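Local coordinates for protein ATP-dependent DNA helicase (Mycobacterium smegmatis, PDB 5V9X) that hydrolyses ATP to move 3'-to-5' along single-stranded DNA and unwind RNA:DNA duplexes, at residues Q96-V100 and T181-V185; R300-E304 and A354-V359. All blocks are in the same frame, centred on the assembly; numbering follows the deposited sequence.

How the contacts relate
Contact 1 comes first along the chain and is complete before contact 2 begins. Their centres are about 36 Å apart and their nearest atoms about 23 Å apart, so they do not touch. Each belongs to a different seven-stranded parallel sheet, and the two sheets share the strand order 3-4-2-5-6-1-7. This repeat marks the two RecA-like domains of a helicase motor. In the first domain, residues 96-100 and 181-185 lead into the neighbouring strands 100-103 and 187-191. In the second, helix 300-318 meets the end of strand 352-355, at one edge of the sheet. Contact 2 holds the bound DNA strand directly, whereas contact 1 lies about 10 Å from it at the nearest atom and is structural.

Contact 1. Residues Q96-V100 and T181-V185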
# COMPACT_ATOMS: atom_id res chain seq x y z
N GLN A 96 10.18 -25.11 -24.63
CA GLN A 96 8.80 -25.06 -25.11
C GLN A 96 7.82 -24.92 -23.95
O GLN A 96 7.76 -25.78 -23.07
CB GLN A 96 8.48 -26.30 -25.95
CG GLN A 96 8.70 -26.09 -27.43
CD GLN A 96 7.76 -25.05 -28.01
OE1 GLN A 96 6.64 -24.89 -27.54
NE2 GLN A 96 8.23 -24.33 -29.03
N GLY A 97 7.04 -23.85 -23.99
CA GLY A 97 6.22 -23.43 -22.87
C GLY A 97 6.69 -22.10 -22.31
O GLY A 97 7.74 -21.56 -22.69
N THR A 98 5.90 -21.57 -21.39
CA THR A 98 6.23 -20.29 -20.78
C THR A 98 7.52 -20.40 -19.98
O THR A 98 7.62 -21.22 -19.06
CB THR A 98 5.08 -19.81 -19.89
OG1 THR A 98 3.88 -19.71 -20.68
CG2 THR A 98 5.40 -18.46 -19.29
N GLN A 99 8.51 -19.58 -20.34
CA GLN A 99 9.85 -19.67 -19.78
C GLN A 99 10.14 -18.62 -18.71
O GLN A 99 10.82 -18.92 -17.73
CB GLN A 99 10.89 -19.53 -20.90
CG GLN A 99 10.91 -20.70 -21.88
CD GLN A 99 11.64 -21.91 -21.34
OE1 GLN A 99 12.81 -21.82 -20.96
NE2 GLN A 99 10.96 -23.04 -21.29
N VAL A 100 9.64 -17.40 -18.89
CA VAL A 100 9.86 -16.30 -17.95
C VAL A 100 8.50 -15.84 -17.44
O VAL A 100 7.55 -15.71 -18.21
CB VAL A 100 10.62 -15.13 -18.60
CG1 VAL A 100 10.75 -13.97 -17.64
CG2 VAL A 100 11.99 -15.59 -19.08
N THR A 181 0.72 -24.56 -18.71
CA THR A 181 1.67 -23.75 -19.46
C THR A 181 2.80 -23.22 -18.60
O THR A 181 3.78 -22.71 -19.15
CB THR A 181 0.95 -22.58 -20.13
OG1 THR A 181 0.42 -21.70 -19.13
CG2 THR A 181 -0.19 -23.08 -21.02
N LEU A 182 2.71 -23.34 -17.28
CA LEU A 182 3.72 -22.82 -16.38
C LEU A 182 4.70 -23.89 -15.91
O LEU A 182 5.55 -23.60 -15.06
CB LEU A 182 3.06 -22.16 -15.17
CG LEU A 182 2.07 -21.04 -15.47
CD1 LEU A 182 1.40 -20.53 -14.20
CD2 LEU A 182 2.76 -19.90 -16.21
N THR A 183 4.61 -25.11 -16.44
CA THR A 183 5.47 -26.19 -15.97
C THR A 183 6.92 -26.05 -16.41
O THR A 183 7.78 -26.77 -15.89
CB THR A 183 4.93 -27.55 -16.43
OG1 THR A 183 4.87 -27.59 -17.86
CG2 THR A 183 3.54 -27.80 -15.87
N SER A 184 7.22 -25.16 -17.36
CA SER A 184 8.58 -24.98 -17.85
C SER A 184 9.23 -23.69 -17.35
O SER A 184 10.35 -23.39 -17.76
CB SER A 184 8.60 -25.00 -19.38
OG SER A 184 8.17 -26.25 -19.88
N VAL A 185 8.55 -22.94 -16.48
CA VAL A 185 9.07 -21.64 -16.05
C VAL A 185 10.41 -21.82 -15.36
O VAL A 185 10.56 -22.63 -14.44
CB VAL A 185 8.06 -20.95 -15.12
CG1 VAL A 185 8.72 -19.78 -14.40
CG2 VAL A 185 6.86 -20.47 -15.92
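Two loops entering adjacent strands of the first RecA-like domain meet where Thr98 packs against Thr181 and Val185. The backbone N of Thr98 donates a hydrogen bond to Thr181 O over 3.3 Å, with an angle of 142° at the hydrogen. Thr98 CB lies 3.3 Å from Thr181 O. Its OG1 lies opposite its own carbonyl carbon (chi1 -58°). From there it makes a hydrogen bond with Pro160 O, while CG2 turns to the other side and lies 4.2 Å from Val185 CG2. These two side chains run side by side and point the same way. Residues 182-185 form a type I beta turn just ahead of strand 187-191, and residues 96-99 lead into strand 100-103, its parallel neighbour in the sheet. The turn presents Ser184 to the other loop. Ser184 OG donates to Gln96 O at 3.3 Å, approaching 32° out of the carbonyl plane. Gly97 adopts backbone angles open chiefly to glycine. The Gln99 chain bends back at chi2, which brings NE2 within 3.6 Å of Ser184 CB. Leu182 packs on Leu170 and Leu174 of helix 167-174.

Contact 2. Residues R300-E304 and A354-V359; sequences RRLAE and AHHGSV. With nucleotides of chain B.
The first turn of helix 300-318 lies against the end of strand 352-355 and the type I turn 356-359, with Arg300 CA 6.3 Å from His356 CA and Glu304 CA 6.1 Å from Ala354 CA. His356 is the central side chain. Its CG stands between the backbone N and the carbonyl carbon (chi1 55°), which points the ring at the helix. Arg300 CB covers one face in a CH-pi contact, 4.0 Å from the ring centroid. Val359 CG2 covers the opposite face. At the ring edge, NE2 donates a hydrogen bond to Glu304 OE1, although its modelled length is doubtful at this resolution. The Glu304 chain bends at chi2 to reach the ring, and its carboxylate plane stands 89° from the ring plane. ND1 accepts a hydrogen bond from Ser358 N at 3.1 Å, so both ring nitrogens are engaged.

Two successive phosphates of the DNA in chain B are bound at the start of the helix and at the turn. Arg300 N, at the start of the helix, donates a nearly straight hydrogen bond (171°) to DC7 OP1 at 3.0 Å. The Arg300 chain bends at chi3 and brings NH1 to DT8 OP2, 2.9 Å away, near the guanidinium plane. Ser358 OG lies over one face of that guanidinium and DC7 O5' over the other. Gly357 N donates to DT8 OP1 at 2.6 Å, so helix and turn share one phosphate. These grips belong to the second RecA-like domain of the motor. All three DNA bonds go to phosphate oxygens, which is consistent with recognition of the strand by its backbone and not by base sequence at this contact.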
# COMPACT_ATOMS: atom_id res chain seq x y z
N ARG A 300 -10.12 8.05 -5.83
CA ARG A 300 -10.65 8.08 -7.18
C ARG A 300 -11.58 9.28 -7.39
O ARG A 300 -11.53 9.94 -8.43
CB ARG A 300 -11.39 6.78 -7.49
CG ARG A 300 -10.50 5.54 -7.46
CD ARG A 300 -11.29 4.31 -7.87
NE ARG A 300 -12.31 3.94 -6.89
CZ ARG A 300 -12.25 2.86 -6.12
NH1 ARG A 300 -11.22 2.02 -6.23
NH2 ARG A 300 -13.22 2.60 -5.26
N ARG A 301 -12.43 9.57 -6.40
CA ARG A 301 -13.35 10.70 -6.53
C ARG A 301 -12.60 12.01 -6.69
O ARG A 301 -13.00 12.87 -7.48
CB ARG A 301 -14.30 10.75 -5.33
CG ARG A 301 -15.53 9.86 -5.46
CD ARG A 301 -16.46 10.00 -4.27
NE ARG A 301 -15.87 9.47 -3.04
CZ ARG A 301 -16.44 9.53 -1.85
NH1 ARG A 301 -17.64 10.09 -1.71
NH2 ARG A 301 -15.83 9.02 -0.79
N LEU A 302 -11.51 12.19 -5.94
CA LEU A 302 -10.73 13.42 -6.08
C LEU A 302 -10.06 13.49 -7.45
O LEU A 302 -9.93 14.58 -8.02
CB LEU A 302 -9.68 13.51 -4.98
CG LEU A 302 -8.90 14.83 -4.92
CD1 LEU A 302 -9.83 15.99 -4.56
CD2 LEU A 302 -7.75 14.74 -3.93
N ALA A 303 -9.64 12.35 -8.00
CA ALA A 303 -9.03 12.33 -9.33
C ALA A 303 -10.04 12.75 -10.39
O ALA A 303 -9.72 13.54 -11.28
CB ALA A 303 -8.47 10.94 -9.62
N GLU A 304 -11.26 12.21 -10.33
CA GLU A 304 -12.32 12.66 -11.23
C GLU A 304 -12.61 14.14 -11.03
O GLU A 304 -12.80 14.88 -12.00
CB GLU A 304 -13.59 11.84 -11.00
CG GLU A 304 -13.47 10.36 -11.32
CD GLU A 304 -13.40 10.08 -12.81
OE1 GLU A 304 -12.83 9.04 -13.19
OE2 GLU A 304 -13.93 10.89 -13.60
N ALA A 354 -8.37 11.32 -16.54
CA ALA A 354 -8.28 10.51 -15.33
C ALA A 354 -7.75 9.12 -15.63
O ALA A 354 -7.95 8.57 -16.71
CB ALA A 354 -9.65 10.41 -14.66
N HIS A 355 -7.05 8.55 -14.64
CA HIS A 355 -6.63 7.15 -14.68
C HIS A 355 -6.75 6.58 -13.28
O HIS A 355 -6.08 7.05 -12.36
CB HIS A 355 -5.19 7.01 -15.19
CG HIS A 355 -4.82 5.61 -15.57
ND1 HIS A 355 -4.43 4.66 -14.65
CD2 HIS A 355 -4.80 4.99 -16.77
CE1 HIS A 355 -4.17 3.52 -15.27
NE2 HIS A 355 -4.39 3.70 -16.56
N HIS A 356 -7.61 5.59 -13.11
CA HIS A 356 -7.76 4.88 -11.84
C HIS A 356 -8.55 3.60 -12.10
O HIS A 356 -8.97 3.32 -13.23
CB HIS A 356 -8.42 5.75 -10.77
CG HIS A 356 -9.75 6.31 -11.18
ND1 HIS A 356 -10.92 5.59 -11.11
CD2 HIS A 356 -10.09 7.54 -11.64
CE1 HIS A 356 -11.92 6.34 -11.52
NE2 HIS A 356 -11.45 7.53 -11.85
N GLY A 357 -8.75 2.82 -11.03
CA GLY A 357 -9.33 1.50 -11.17
C GLY A 357 -10.73 1.49 -11.74
O GLY A 357 -11.13 0.53 -12.41
N SER A 358 -11.51 2.54 -11.47
CA SER A 358 -12.89 2.58 -11.95
C SER A 358 -13.02 3.09 -13.38
O SER A 358 -14.12 3.05 -13.94
CB SER A 358 -13.74 3.43 -11.01
OG SER A 358 -13.89 2.80 -9.75
N VAL A 359 -11.93 3.59 -13.97
CA VAL A 359 -11.93 3.89 -15.40
C VAL A 359 -11.94 2.58 -16.17
O VAL A 359 -11.32 1.59 -15.76
CB VAL A 359 -10.71 4.75 -15.76
CG1 VAL A 359 -10.69 5.09 -17.24
CG2 VAL A 359 -10.68 6.02 -14.92
P DT B 8 -7.27 2.15 -7.78
OP1 DT B 8 -7.05 2.84 -9.07
OP2 DT B 8 -8.63 1.71 -7.41
O5' DT B 8 -6.31 0.87 -7.71
C5' DT B 8 -4.89 1.04 -7.73
C4' DT B 8 -4.19 -0.20 -7.22
O4' DT B 8 -4.38 -0.33 -5.80
C3' DT B 8 -4.71 -1.51 -7.81
O3' DT B 8 -3.91 -1.88 -8.91
C2' DT B 8 -4.57 -2.52 -6.65
C1' DT B 8 -4.14 -1.67 -5.45
N1 DT B 8 -4.88 -1.96 -4.19
C2 DT B 8 -4.21 -2.51 -3.13
O2 DT B 8 -3.02 -2.77 -3.15
N3 DT B 8 -4.98 -2.74 -2.02
C4 DT B 8 -6.34 -2.49 -1.88
O4 DT B 8 -6.94 -2.74 -0.84
C5 DT B 8 -6.98 -1.92 -3.04
C7 DT B 8 -8.44 -1.60 -3.00
C6 DT B 8 -6.23 -1.68 -4.12
P DC B 7 -10.11 5.12 -2.93
OP1 DC B 7 -10.85 6.13 -3.71
OP2 DC B 7 -10.85 4.07 -2.20
O5' DC B 7 -9.06 4.43 -3.89
C5' DC B 7 -7.88 5.12 -4.24
C4' DC B 7 -6.74 4.16 -4.46
O4' DC B 7 -6.28 3.64 -3.21
C3' DC B 7 -7.12 2.93 -5.28
O3' DC B 7 -6.71 3.11 -6.62
C2' DC B 7 -6.36 1.77 -4.61
C1' DC B 7 -5.61 2.44 -3.45
N1 DC B 7 -5.62 1.62 -2.21
C2 DC B 7 -4.43 1.02 -1.78
O2 DC B 7 -3.40 1.18 -2.44
N3 DC B 7 -4.45 0.27 -0.65
C4 DC B 7 -5.59 0.12 0.03
N4 DC B 7 -5.56 -0.63 1.14
C5 DC B 7 -6.81 0.72 -0.40
C6 DC B 7 -6.77 1.46 -1.51